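Local coordinates for protein LYND (Lyngbya aestuarii, PDB 4V1T) that probably uses ATP and magnesium to cyclise cysteine side chains of precursor peptides into thiazoline rings, as a YcaO-type cyclodehydratase, at residues Leu446-Leu457 with His504-Cys512; Ala711-Asp719 with Val730-Arg738. All blocks are in the same frame, centred on the assembly; numbering follows the deposited sequence.

Contact 1 (Leu446-Leu457 with His504-Cys512)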
ATOM      1  N   LEU B 446     -34.725 -37.091  12.378  1.00 66.87           N
ATOM      2  CA  LEU B 446     -33.385 -37.267  11.834  1.00 71.13           C
ATOM      3  C   LEU B 446     -32.695 -38.473  12.456  1.00 75.54           C
ATOM      4  O   LEU B 446     -31.821 -39.087  11.843  1.00 73.41           O
ATOM      5  CB  LEU B 446     -32.550 -36.010  12.071  1.00 66.33           C
ATOM      6  CG  LEU B 446     -33.104 -34.714  11.479  1.00 66.27           C
ATOM      7  CD1 LEU B 446     -32.127 -33.569  11.724  1.00 62.42           C
ATOM      8  CD2 LEU B 446     -33.404 -34.851   9.989  1.00 71.40           C
ATOM      9  N   GLY B 447     -33.080 -38.790  13.688  1.00 70.75           N
ATOM     10  CA  GLY B 447     -32.563 -39.954  14.382  1.00 75.13           C
ATOM     11  C   GLY B 447     -31.089 -39.860  14.728  1.00 79.20           C
ATOM     12  O   GLY B 447     -30.689 -39.057  15.575  1.00 89.63           O
ATOM     13  N   ASP B 448     -30.283 -40.679  14.055  1.00 75.46           N
ATOM     14  CA  ASP B 448     -28.874 -40.867  14.412  1.00 78.08           C
ATOM     15  C   ASP B 448     -27.910 -39.991  13.612  1.00 72.25           C
ATOM     16  O   ASP B 448     -26.766 -39.793  14.015  1.00 77.17           O
ATOM     17  CB  ASP B 448     -28.482 -42.337  14.251  1.00 69.70           C
ATOM     18  CG  ASP B 448     -28.910 -43.182  15.438  1.00 96.72           C
ATOM     19  OD1 ASP B 448     -28.755 -42.720  16.590  1.00116.74           O
ATOM     20  OD2 ASP B 448     -29.406 -44.309  15.226  1.00101.61           O
ATOM     21  N   LEU B 449     -28.363 -39.469  12.482  1.00 61.30           N
ATOM     22  CA  LEU B 449     -27.571 -38.489  11.750  1.00 66.59           C
ATOM     23  C   LEU B 449     -27.489 -37.180  12.537  1.00 65.46           C
ATOM     24  O   LEU B 449     -26.569 -36.385  12.351  1.00 52.70           O
ATOM     25  CB  LEU B 449     -28.175 -38.240  10.372  1.00 59.30           C
ATOM     26  CG  LEU B 449     -28.229 -39.434   9.425  1.00 61.57           C
ATOM     27  CD1 LEU B 449     -28.983 -39.035   8.170  1.00 63.06           C
ATOM     28  CD2 LEU B 449     -26.825 -39.919   9.087  1.00 69.82           C
ATOM     29  N   ALA B 450     -28.467 -36.971  13.409  1.00 64.50           N
ATOM     30  CA  ALA B 450     -28.523 -35.781  14.244  1.00 64.62           C
ATOM     31  C   ALA B 450     -27.514 -35.856  15.376  1.00 57.53           C
ATOM     32  O   ALA B 450     -27.277 -36.927  15.929  1.00 59.54           O
ATOM     33  CB  ALA B 450     -29.920 -35.606  14.811  1.00 76.05           C
ATOM     34  N   ILE B 451     -26.925 -34.707  15.703  1.00 48.46           N
ATOM     35  CA  ILE B 451     -26.030 -34.567  16.846  1.00 51.75           C
ATOM     36  C   ILE B 451     -26.652 -33.624  17.874  1.00 52.68           C
ATOM     37  O   ILE B 451     -26.918 -32.459  17.585  1.00 54.10           O
ATOM     38  CB  ILE B 451     -24.650 -34.063  16.399  1.00 49.89           C
ATOM     39  CG1 ILE B 451     -23.902 -35.209  15.712  1.00 59.11           C
ATOM     40  CG2 ILE B 451     -23.830 -33.570  17.588  1.00 49.82           C
ATOM     41  CD1 ILE B 451     -22.832 -34.766  14.768  1.00 59.09           C
ATOM     42  N   HIS B 452     -26.909 -34.149  19.065  1.00 54.06           N
ATOM     43  CA  HIS B 452     -27.517 -33.368  20.130  1.00 53.24           C
ATOM     44  C   HIS B 452     -26.583 -32.206  20.479  1.00 45.41           C
ATOM     45  O   HIS B 452     -25.381 -32.411  20.623  1.00 58.98           O
ATOM     46  CB  HIS B 452     -27.771 -34.242  21.357  1.00 50.05           C
ATOM     47  CG  HIS B 452     -28.778 -33.679  22.307  1.00 47.16           C
ATOM     48  ND1 HIS B 452     -28.513 -32.605  23.129  1.00 51.83           N
ATOM     49  CD2 HIS B 452     -30.052 -34.046  22.572  1.00 44.65           C
ATOM     50  CE1 HIS B 452     -29.578 -32.336  23.860  1.00 61.75           C
ATOM     51  NE2 HIS B 452     -30.526 -33.198  23.542  1.00 48.97           N
ATOM     52  N   PRO B 453     -27.129 -30.980  20.601  1.00 46.39           N
ATOM     53  CA  PRO B 453     -26.274 -29.824  20.882  1.00 52.04           C
ATOM     54  C   PRO B 453     -25.426 -29.979  22.147  1.00 58.90           C
ATOM     55  O   PRO B 453     -24.342 -29.415  22.223  1.00 46.52           O
ATOM     56  CB  PRO B 453     -27.275 -28.668  21.025  1.00 49.03           C
ATOM     57  CG  PRO B 453     -28.600 -29.308  21.248  1.00 56.55           C
ATOM     58  CD  PRO B 453     -28.546 -30.595  20.496  1.00 52.96           C
ATOM     59  N   GLU B 454     -25.903 -30.751  23.117  1.00 57.30           N
ATOM     60  CA  GLU B 454     -25.184 -30.932  24.376  1.00 49.67           C
ATOM     61  C   GLU B 454     -23.897 -31.726  24.213  1.00 51.24           C
ATOM     62  O   GLU B 454     -23.001 -31.641  25.049  1.00 53.68           O
ATOM     63  CB  GLU B 454     -26.084 -31.616  25.410  1.00 50.51           C
ATOM     64  CG  GLU B 454     -27.249 -30.748  25.858  1.00 68.70           C
ATOM     65  CD  GLU B 454     -28.048 -31.372  26.994  1.00 75.04           C
ATOM     66  OE1 GLU B 454     -27.476 -32.127  27.808  1.00 80.32           O
ATOM     67  OE2 GLU B 454     -29.255 -31.100  27.077  1.00 67.25           O
ATOM     68  N   GLN B 455     -23.795 -32.490  23.132  1.00 53.86           N
ATOM     69  CA  GLN B 455     -22.557 -33.196  22.815  1.00 59.49           C
ATOM     70  C   GLN B 455     -21.427 -32.221  22.450  1.00 58.92           C
ATOM     71  O   GLN B 455     -20.240 -32.544  22.554  1.00 54.65           O
ATOM     72  CB  GLN B 455     -22.785 -34.163  21.659  1.00 58.78           C
ATOM     73  CG  GLN B 455     -23.618 -35.372  22.021  1.00 70.22           C
ATOM     74  CD  GLN B 455     -23.755 -36.322  20.857  1.00 91.93           C
ATOM     75  OE1 GLN B 455     -22.758 -36.859  20.363  1.00107.73           O
ATOM     76  NE2 GLN B 455     -24.988 -36.526  20.394  1.00 83.10           N
ATOM     77  N   CYS B 456     -21.798 -31.024  22.019  1.00 53.14           N
ATOM     78  CA  CYS B 456     -20.811 -30.022  21.651  1.00 49.16           C
ATOM     79  C   CYS B 456     -20.565 -29.054  22.794  1.00 55.85           C
ATOM     80  O   CYS B 456     -19.425 -28.716  23.076  1.00 58.82           O
ATOM     81  CB  CYS B 456     -21.272 -29.272  20.411  1.00 50.62           C
ATOM     82  SG  CYS B 456     -21.489 -30.359  18.990  1.00 57.60           S
ATOM     83  N   LEU B 457     -21.641 -28.628  23.456  1.00 53.79           N
ATOM     84  CA  LEU B 457     -21.548 -27.613  24.499  1.00 51.42           C
ATOM     85  C   LEU B 457     -20.861 -28.147  25.743  1.00 43.56           C
ATOM     86  O   LEU B 457     -19.928 -27.541  26.248  1.00 54.72           O
ATOM     87  CB  LEU B 457     -22.938 -27.081  24.854  1.00 43.68           C
ATOM     88  CG  LEU B 457     -23.721 -26.421  23.713  1.00 47.35           C
ATOM     89  CD1 LEU B 457     -25.137 -26.096  24.158  1.00 55.85           C
ATOM     90  CD2 LEU B 457     -23.015 -25.173  23.188  1.00 46.75           C
ATOM     91  N   HIS B 504     -23.152 -36.973   5.578  1.00 59.00           N
ATOM     92  CA  HIS B 504     -23.734 -35.788   6.193  1.00 65.38           C
ATOM     93  C   HIS B 504     -24.326 -36.110   7.557  1.00 52.53           C
ATOM     94  O   HIS B 504     -25.077 -37.055   7.701  1.00 56.36           O
ATOM     95  CB  HIS B 504     -24.816 -35.183   5.296  1.00 62.90           C
ATOM     96  CG  HIS B 504     -24.279 -34.435   4.117  1.00 56.78           C
ATOM     97  ND1 HIS B 504     -23.626 -33.229   4.239  1.00 66.97           N
ATOM     98  CD2 HIS B 504     -24.310 -34.713   2.792  1.00 54.48           C
ATOM     99  CE1 HIS B 504     -23.275 -32.799   3.041  1.00 58.28           C
ATOM    100  NE2 HIS B 504     -23.675 -33.684   2.147  1.00 60.03           N
ATOM    101  N   LYS B 505     -23.953 -35.318   8.553  1.00 51.94           N
ATOM    102  CA  LYS B 505     -24.617 -35.315   9.847  1.00 52.06           C
ATOM    103  C   LYS B 505     -25.374 -34.000   9.990  1.00 60.59           C
ATOM    104  O   LYS B 505     -25.429 -33.211   9.042  1.00 62.43           O
ATOM    105  CB  LYS B 505     -23.612 -35.497  10.975  1.00 56.31           C
ATOM    106  CG  LYS B 505     -22.809 -36.795  10.917  1.00 55.75           C
ATOM    107  CD  LYS B 505     -23.695 -38.024  10.998  1.00 69.85           C
ATOM    108  CE  LYS B 505     -22.880 -39.287  11.249  1.00 77.19           C
ATOM    109  NZ  LYS B 505     -22.770 -39.598  12.699  1.00 79.85           N
ATOM    110  N   TYR B 506     -25.966 -33.770  11.161  1.00 50.11           N
ATOM    111  CA  TYR B 506     -26.752 -32.565  11.397  1.00 52.81           C
ATOM    112  C   TYR B 506     -26.525 -31.975  12.783  1.00 56.69           C
ATOM    113  O   TYR B 506     -26.599 -32.680  13.796  1.00 53.75           O
ATOM    114  CB  TYR B 506     -28.241 -32.858  11.225  1.00 52.76           C
ATOM    115  CG  TYR B 506     -28.645 -33.122   9.804  1.00 56.60           C
ATOM    116  CD1 TYR B 506     -28.927 -32.073   8.934  1.00 56.06           C
ATOM    117  CD2 TYR B 506     -28.747 -34.417   9.325  1.00 64.09           C
ATOM    118  CE1 TYR B 506     -29.299 -32.312   7.623  1.00 48.76           C
ATOM    119  CE2 TYR B 506     -29.117 -34.670   8.018  1.00 70.23           C
ATOM    120  CZ  TYR B 506     -29.390 -33.619   7.168  1.00 67.70           C
ATOM    121  OH  TYR B 506     -29.757 -33.887   5.870  1.00 69.11           O
ATOM    122  N   LEU B 507     -26.248 -30.675  12.807  1.00 50.18           N
ATOM    123  CA  LEU B 507     -26.204 -29.900  14.036  1.00 57.31           C
ATOM    124  C   LEU B 507     -27.264 -28.815  13.965  1.00 47.49           C
ATOM    125  O   LEU B 507     -27.639 -28.389  12.870  1.00 44.35           O
ATOM    126  CB  LEU B 507     -24.829 -29.257  14.245  1.00 58.76           C
ATOM    127  CG  LEU B 507     -23.737 -30.147  14.835  1.00 64.91           C
ATOM    128  CD1 LEU B 507     -23.051 -30.911  13.734  1.00 73.33           C
ATOM    129  CD2 LEU B 507     -22.720 -29.323  15.597  1.00 75.74           C
ATOM    130  N   PRO B 508     -27.737 -28.338  15.138  1.00 45.63           N
ATOM    131  CA  PRO B 508     -28.637 -27.181  15.090  1.00 53.51           C
ATOM    132  C   PRO B 508     -27.958 -25.982  14.413  1.00 49.69           C
ATOM    133  O   PRO B 508     -26.782 -25.730  14.644  1.00 43.81           O
ATOM    134  CB  PRO B 508     -28.967 -26.911  16.566  1.00 56.99           C
ATOM    135  CG  PRO B 508     -27.980 -27.699  17.361  1.00 72.64           C
ATOM    136  CD  PRO B 508     -27.539 -28.839  16.508  1.00 50.03           C
ATOM    137  N   THR B 509     -28.701 -25.274  13.573  1.00 46.26           N
ATOM    138  CA  THR B 509     -28.187 -24.120  12.854  1.00 51.60           C
ATOM    139  C   THR B 509     -27.628 -23.089  13.826  1.00 49.24           C
ATOM    140  O   THR B 509     -26.691 -22.356  13.498  1.00 41.34           O
ATOM    141  CB  THR B 509     -29.289 -23.488  11.976  1.00 49.61           C
ATOM    142  OG1 THR B 509     -29.850 -24.488  11.111  1.00 50.66           O
ATOM    143  CG2 THR B 509     -28.735 -22.376  11.121  1.00 50.99           C
ATOM    144  N   ALA B 510     -28.187 -23.052  15.031  1.00 44.55           N
ATOM    145  CA  ALA B 510     -27.779 -22.082  16.045  1.00 41.40           C
ATOM    146  C   ALA B 510     -26.322 -22.261  16.469  1.00 42.72           C
ATOM    147  O   ALA B 510     -25.697 -21.323  16.969  1.00 48.11           O
ATOM    148  CB  ALA B 510     -28.697 -22.177  17.253  1.00 43.44           C
ATOM    149  N   LEU B 511     -25.791 -23.468  16.287  1.00 39.72           N
ATOM    150  CA  LEU B 511     -24.395 -23.754  16.622  1.00 44.90           C
ATOM    151  C   LEU B 511     -23.429 -23.477  15.466  1.00 46.88           C
ATOM    152  O   LEU B 511     -22.242 -23.258  15.689  1.00 53.70           O
ATOM    153  CB  LEU B 511     -24.240 -25.214  17.053  1.00 42.18           C
ATOM    154  CG  LEU B 511     -24.489 -25.537  18.529  1.00 50.70           C
ATOM    155  CD1 LEU B 511     -24.323 -27.025  18.744  1.00 54.01           C
ATOM    156  CD2 LEU B 511     -23.539 -24.774  19.440  1.00 61.74           C
ATOM    157  N   CYS B 512     -23.952 -23.491  14.245  1.00 46.93           N
ATOM    158  CA  CYS B 512     -23.127 -23.457  13.041  1.00 45.89           C
ATOM    159  C   CYS B 512     -22.799 -22.047  12.552  1.00 41.50           C
ATOM    160  O   CYS B 512     -21.849 -21.868  11.804  1.00 45.22           O
ATOM    161  CB  CYS B 512     -23.831 -24.227  11.923  1.00 50.57           C
ATOM    162  SG  CYS B 512     -24.089 -25.980  12.288  1.00 48.33           S
TER
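Ala450 is joined to Tyr506 by a single beta bridge, in which Tyr506 N donates to Leu449 O (2.9 Å) and Ile451 N returns a bond to Tyr506 O (2.8 Å), the first of the two being the more bent. Next to the bridge, Leu449 CB meets the edge of the tyrosine ring at CD2 (4.0 Å), while Leu446 CD1 reaches Tyr506 CB. Leu449 also lays CD2 against Lys505 CD, the leucine crossing the aliphatic part of the lysine at about a right angle. A beta-branched isoleucine suits the buried position after the bridge: Ile451 turns CG1 beside the backbone N (chi1 -74°), and its CD1 touches both Lys505 CB and Leu507 CD1. Farther along, Pro453 CB rests on Pro508 CG (3.9 Å), two rigid rings where both chains turn toward helical segments. His452 caps the first of these, its ND1 accepting from Glu454 N in the ring plane. Cys456 of that helical turn touches Leu507 CD2 of the strand with SG (3.8 Å), and Leu457 CD2 meets Leu511 CD2 (3.8 Å), where helix 454-457 faces the weakly bonded turn 509-512. Strand 503-508 pairs with strand 491-498 through Lys505 and Leu507, Leu446 packs on Trp493 of that strand, and Ile451 reaches Leu716 of strand 716-719.

Contact 2 (Ala711-Asp719 with Val730-Arg738)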
ATOM      1  N   ALA B 711      -9.079 -41.542  19.169  1.00 61.56           N
ATOM      2  CA  ALA B 711      -9.497 -41.125  20.500  1.00 69.28           C
ATOM      3  C   ALA B 711     -11.007 -41.261  20.669  1.00 61.50           C
ATOM      4  O   ALA B 711     -11.553 -40.861  21.697  1.00 67.11           O
ATOM      5  CB  ALA B 711      -9.063 -39.689  20.765  1.00 69.54           C
ATOM      6  N   GLY B 712     -11.674 -41.815  19.656  1.00 60.77           N
ATOM      7  CA  GLY B 712     -13.120 -41.999  19.685  1.00 67.55           C
ATOM      8  C   GLY B 712     -13.870 -40.712  19.416  1.00 68.84           C
ATOM      9  O   GLY B 712     -14.908 -40.469  20.021  1.00 67.88           O
ATOM     10  N   LEU B 713     -13.339 -39.894  18.500  1.00 61.50           N
ATOM     11  CA  LEU B 713     -13.899 -38.575  18.204  1.00 52.96           C
ATOM     12  C   LEU B 713     -14.191 -38.395  16.714  1.00 61.14           C
ATOM     13  O   LEU B 713     -13.361 -38.714  15.859  1.00 56.70           O
ATOM     14  CB  LEU B 713     -12.935 -37.482  18.668  1.00 56.20           C
ATOM     15  CG  LEU B 713     -12.625 -37.460  20.170  1.00 60.87           C
ATOM     16  CD1 LEU B 713     -11.519 -36.461  20.482  1.00 61.77           C
ATOM     17  CD2 LEU B 713     -13.866 -37.130  20.975  1.00 46.84           C
ATOM     18  N   GLU B 714     -15.380 -37.878  16.417  1.00 63.15           N
ATOM     19  CA  GLU B 714     -15.792 -37.587  15.044  1.00 58.43           C
ATOM     20  C   GLU B 714     -15.500 -36.123  14.698  1.00 52.38           C
ATOM     21  O   GLU B 714     -15.679 -35.241  15.527  1.00 57.63           O
ATOM     22  CB  GLU B 714     -17.281 -37.893  14.870  1.00 62.78           C
ATOM     23  CG  GLU B 714     -17.820 -37.660  13.470  1.00 71.60           C
ATOM     24  CD  GLU B 714     -19.268 -38.090  13.336  1.00 75.87           C
ATOM     25  OE1 GLU B 714     -20.000 -38.045  14.348  1.00 71.65           O
ATOM     26  OE2 GLU B 714     -19.672 -38.470  12.218  1.00 73.87           O
ATOM     27  N   THR B 715     -15.061 -35.868  13.470  1.00 49.06           N
ATOM     28  CA  THR B 715     -14.746 -34.505  13.033  1.00 51.56           C
ATOM     29  C   THR B 715     -15.669 -34.051  11.902  1.00 47.91           C
ATOM     30  O   THR B 715     -15.674 -34.640  10.823  1.00 49.29           O
ATOM     31  CB  THR B 715     -13.280 -34.380  12.565  1.00 48.13           C
ATOM     32  OG1 THR B 715     -13.190 -34.690  11.176  1.00 75.32           O
ATOM     33  CG2 THR B 715     -12.379 -35.294  13.360  1.00 54.52           C
ATOM     34  N   LEU B 716     -16.460 -33.014  12.164  1.00 51.20           N
ATOM     35  CA  LEU B 716     -17.402 -32.485  11.187  1.00 51.78           C
ATOM     36  C   LEU B 716     -16.895 -31.178  10.593  1.00 55.29           C
ATOM     37  O   LEU B 716     -16.030 -30.525  11.170  1.00 52.13           O
ATOM     38  CB  LEU B 716     -18.770 -32.240  11.836  1.00 55.23           C
ATOM     39  CG  LEU B 716     -19.535 -33.459  12.352  1.00 57.30           C
ATOM     40  CD1 LEU B 716     -20.793 -33.022  13.093  1.00 52.34           C
ATOM     41  CD2 LEU B 716     -19.879 -34.426  11.228  1.00 68.19           C
ATOM     42  N   VAL B 717     -17.450 -30.802   9.442  1.00 43.01           N
ATOM     43  CA  VAL B 717     -17.124 -29.533   8.806  1.00 50.42           C
ATOM     44  C   VAL B 717     -18.367 -28.871   8.229  1.00 49.14           C
ATOM     45  O   VAL B 717     -19.164 -29.527   7.550  1.00 43.63           O
ATOM     46  CB  VAL B 717     -16.119 -29.715   7.656  1.00 51.04           C
ATOM     47  CG1 VAL B 717     -15.658 -28.360   7.153  1.00 41.85           C
ATOM     48  CG2 VAL B 717     -14.928 -30.545   8.106  1.00 66.02           C
ATOM     49  N   ILE B 718     -18.517 -27.572   8.487  1.00 47.83           N
ATOM     50  CA  ILE B 718     -19.508 -26.766   7.789  1.00 52.20           C
ATOM     51  C   ILE B 718     -18.806 -25.671   6.986  1.00 44.61           C
ATOM     52  O   ILE B 718     -18.117 -24.810   7.531  1.00 42.53           O
ATOM     53  CB  ILE B 718     -20.568 -26.172   8.752  1.00 67.21           C
ATOM     54  CG1 ILE B 718     -21.517 -25.225   8.004  1.00 67.46           C
ATOM     55  CG2 ILE B 718     -19.927 -25.484   9.940  1.00 62.29           C
ATOM     56  CD1 ILE B 718     -22.331 -25.901   6.905  1.00 60.45           C
ATOM     57  N   ASP B 719     -18.972 -25.730   5.674  1.00 49.74           N
ATOM     58  CA  ASP B 719     -18.382 -24.747   4.795  1.00 50.44           C
ATOM     59  C   ASP B 719     -19.188 -23.450   4.849  1.00 58.90           C
ATOM     60  O   ASP B 719     -20.332 -23.404   4.413  1.00 64.72           O
ATOM     61  CB  ASP B 719     -18.303 -25.288   3.362  1.00 49.29           C
ATOM     62  CG  ASP B 719     -17.616 -24.310   2.405  1.00 56.82           C
ATOM     63  OD1 ASP B 719     -16.862 -23.428   2.882  1.00 55.02           O
ATOM     64  OD2 ASP B 719     -17.835 -24.420   1.176  1.00 59.78           O
ATOM     65  N   VAL B 730     -14.455 -22.031   7.121  1.00 44.70           N
ATOM     66  CA  VAL B 730     -15.155 -23.201   7.659  1.00 48.32           C
ATOM     67  C   VAL B 730     -15.289 -23.132   9.168  1.00 46.72           C
ATOM     68  O   VAL B 730     -14.592 -22.368   9.832  1.00 46.99           O
ATOM     69  CB  VAL B 730     -14.424 -24.507   7.334  1.00 41.81           C
ATOM     70  CG1 VAL B 730     -14.316 -24.716   5.829  1.00 46.36           C
ATOM     71  CG2 VAL B 730     -13.046 -24.506   7.977  1.00 42.92           C
ATOM     72  N   LYS B 731     -16.191 -23.944   9.700  1.00 39.33           N
ATOM     73  CA  LYS B 731     -16.200 -24.238  11.123  1.00 44.50           C
ATOM     74  C   LYS B 731     -16.029 -25.734  11.273  1.00 41.80           C
ATOM     75  O   LYS B 731     -16.841 -26.503  10.768  1.00 43.05           O
ATOM     76  CB  LYS B 731     -17.488 -23.765  11.801  1.00 47.20           C
ATOM     77  CG  LYS B 731     -17.573 -24.139  13.280  1.00 45.60           C
ATOM     78  CD  LYS B 731     -18.769 -23.498  13.970  1.00 37.12           C
ATOM     79  CE  LYS B 731     -18.712 -23.680  15.488  1.00 43.27           C
ATOM     80  NZ  LYS B 731     -17.699 -22.783  16.124  1.00 46.38           N
ATOM     81  N   VAL B 732     -14.946 -26.131  11.938  1.00 50.84           N
ATOM     82  CA  VAL B 732     -14.694 -27.526  12.251  1.00 43.84           C
ATOM     83  C   VAL B 732     -15.204 -27.834  13.655  1.00 47.00           C
ATOM     84  O   VAL B 732     -14.907 -27.098  14.595  1.00 45.14           O
ATOM     85  CB  VAL B 732     -13.203 -27.851  12.177  1.00 46.19           C
ATOM     86  CG1 VAL B 732     -12.980 -29.337  12.347  1.00 50.95           C
ATOM     87  CG2 VAL B 732     -12.622 -27.361  10.850  1.00 38.92           C
ATOM     88  N   THR B 733     -15.955 -28.927  13.779  1.00 45.68           N
ATOM     89  CA  THR B 733     -16.525 -29.342  15.050  1.00 46.30           C
ATOM     90  C   THR B 733     -16.182 -30.786  15.350  1.00 48.73           C
ATOM     91  O   THR B 733     -16.471 -31.666  14.548  1.00 46.67           O
ATOM     92  CB  THR B 733     -18.057 -29.180  15.054  1.00 54.62           C
ATOM     93  OG1 THR B 733     -18.371 -27.787  14.981  1.00 54.40           O
ATOM     94  CG2 THR B 733     -18.676 -29.762  16.338  1.00 57.67           C
ATOM     95  N   VAL B 734     -15.580 -31.011  16.519  1.00 47.98           N
ATOM     96  CA  VAL B 734     -15.261 -32.348  16.998  1.00 48.84           C
ATOM     97  C   VAL B 734     -15.955 -32.565  18.342  1.00 44.20           C
ATOM     98  O   VAL B 734     -15.405 -32.234  19.389  1.00 47.74           O
ATOM     99  CB  VAL B 734     -13.743 -32.563  17.136  1.00 42.56           C
ATOM    100  CG1 VAL B 734     -13.448 -33.977  17.594  1.00 49.23           C
ATOM    101  CG2 VAL B 734     -13.040 -32.314  15.803  1.00 41.09           C
ATOM    102  N   PRO B 735     -17.179 -33.108  18.319  1.00 51.79           N
ATOM    103  CA  PRO B 735     -17.965 -33.250  19.551  1.00 58.57           C
ATOM    104  C   PRO B 735     -17.223 -33.995  20.653  1.00 41.64           C
ATOM    105  O   PRO B 735     -16.721 -35.086  20.420  1.00 46.98           O
ATOM    106  CB  PRO B 735     -19.184 -34.049  19.088  1.00 60.67           C
ATOM    107  CG  PRO B 735     -19.326 -33.700  17.646  1.00 62.54           C
ATOM    108  CD  PRO B 735     -17.924 -33.586  17.140  1.00 57.49           C
ATOM    109  N   GLY B 736     -17.156 -33.387  21.836  1.00 45.18           N
ATOM    110  CA  GLY B 736     -16.445 -33.954  22.973  1.00 46.60           C
ATOM    111  C   GLY B 736     -15.230 -33.121  23.351  1.00 44.57           C
ATOM    112  O   GLY B 736     -14.897 -32.988  24.523  1.00 49.71           O
ATOM    113  N   MET B 737     -14.565 -32.545  22.357  1.00 48.15           N
ATOM    114  CA  MET B 737     -13.389 -31.722  22.625  1.00 44.71           C
ATOM    115  C   MET B 737     -13.804 -30.433  23.302  1.00 39.46           C
ATOM    116  O   MET B 737     -14.838 -29.859  22.985  1.00 53.93           O
ATOM    117  CB  MET B 737     -12.608 -31.449  21.341  1.00 52.89           C
ATOM    118  CG  MET B 737     -11.918 -32.706  20.811  1.00 57.45           C
ATOM    119  SD  MET B 737     -10.856 -32.424  19.391  1.00 74.74           S
ATOM    120  CE  MET B 737      -9.465 -31.623  20.174  1.00 66.48           C
ATOM    121  N   ARG B 738     -12.981 -29.987  24.242  1.00 49.57           N
ATOM    122  CA  ARG B 738     -13.356 -28.922  25.157  1.00 48.01           C
ATOM    123  C   ARG B 738     -12.996 -27.520  24.662  1.00 50.43           C
ATOM    124  O   ARG B 738     -11.945 -27.305  24.047  1.00 43.78           O
ATOM    125  CB  ARG B 738     -12.702 -29.162  26.521  1.00 37.82           C
ATOM    126  CG  ARG B 738     -12.709 -30.612  26.985  1.00 36.99           C
ATOM    127  CD  ARG B 738     -14.115 -31.171  27.072  1.00 38.05           C
ATOM    128  NE  ARG B 738     -14.896 -30.486  28.092  1.00 44.33           N
ATOM    129  CZ  ARG B 738     -15.897 -31.022  28.775  1.00 50.20           C
ATOM    130  NH1 ARG B 738     -16.259 -32.274  28.566  1.00 46.33           N
ATOM    131  NH2 ARG B 738     -16.530 -30.296  29.679  1.00 45.41           N
TER
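Leu716 and Thr733 form a hydrogen-bonded antiparallel pair, Leu716 N giving a nearly straight bond to Thr733 O (2.7 Å, 172°) and Thr733 N returning one to Leu716 O. Ile718 and Lys731 repeat this reciprocal pairing two residues on. Packing is close: Ile718 CG2, set between the backbone N and carbonyl carbon, lies 3.5 Å from Lys731 CB. The buried lysine, extended until a bend at chi4, carries NZ away to a salt bridge with Asp528, which balances its charge, and to hydrogen bonds with Asn532 OD1 and Asn530 O. On the face of Val717, Val730 and Val732, branched side chains suit extended backbone, and Val717 CG1 reaches Val730 CB (4.0 Å). These are the arms of a beta hairpin in the antiparallel sheet of the YcaO region, strand 716-719 continuing onto 491-498 and 728-733 onto 532-535; the side chain of Val730 is about 8 Å from the bound ADP. Toward the other end the ladder stops, and CA-H...O and side-chain contacts take over. Thr715 and Val734 lie side by side, Glu714 O meets Val734 CA at 3.3 Å, and the Glu714 carboxylate turns to Ser498 OG. On this solvent side Leu713, Glu714 and Pro735 are partly exposed; Leu713 covers buried Met737, their side chains crossing at about a right angle with CD1 3.8 Å from CG. Exposed Gly712 takes the positive phi of a Schellman motif ending helix 697-710.

From the N terminus, contact 1 comes first: 446-457 leaves helix 443-446, and the chain then runs through two short helices and strand 491-498 before 504-512 returns to close a loop of 46 residues. Some two hundred residues later contact 2 closes a much shorter loop, the ten residues between the arms of its hairpin. The two loops follow in series, neither nested nor crossed, yet their centres lie only 11 Å apart, with strand 491-498 as the strand they share. They also touch directly: Leu511 O of contact 1 lies 3.6 Å from Lys731 CE of contact 2, and Lys505 NZ lies 3.3 Å from Glu714 OE2, a long, weak ion pair.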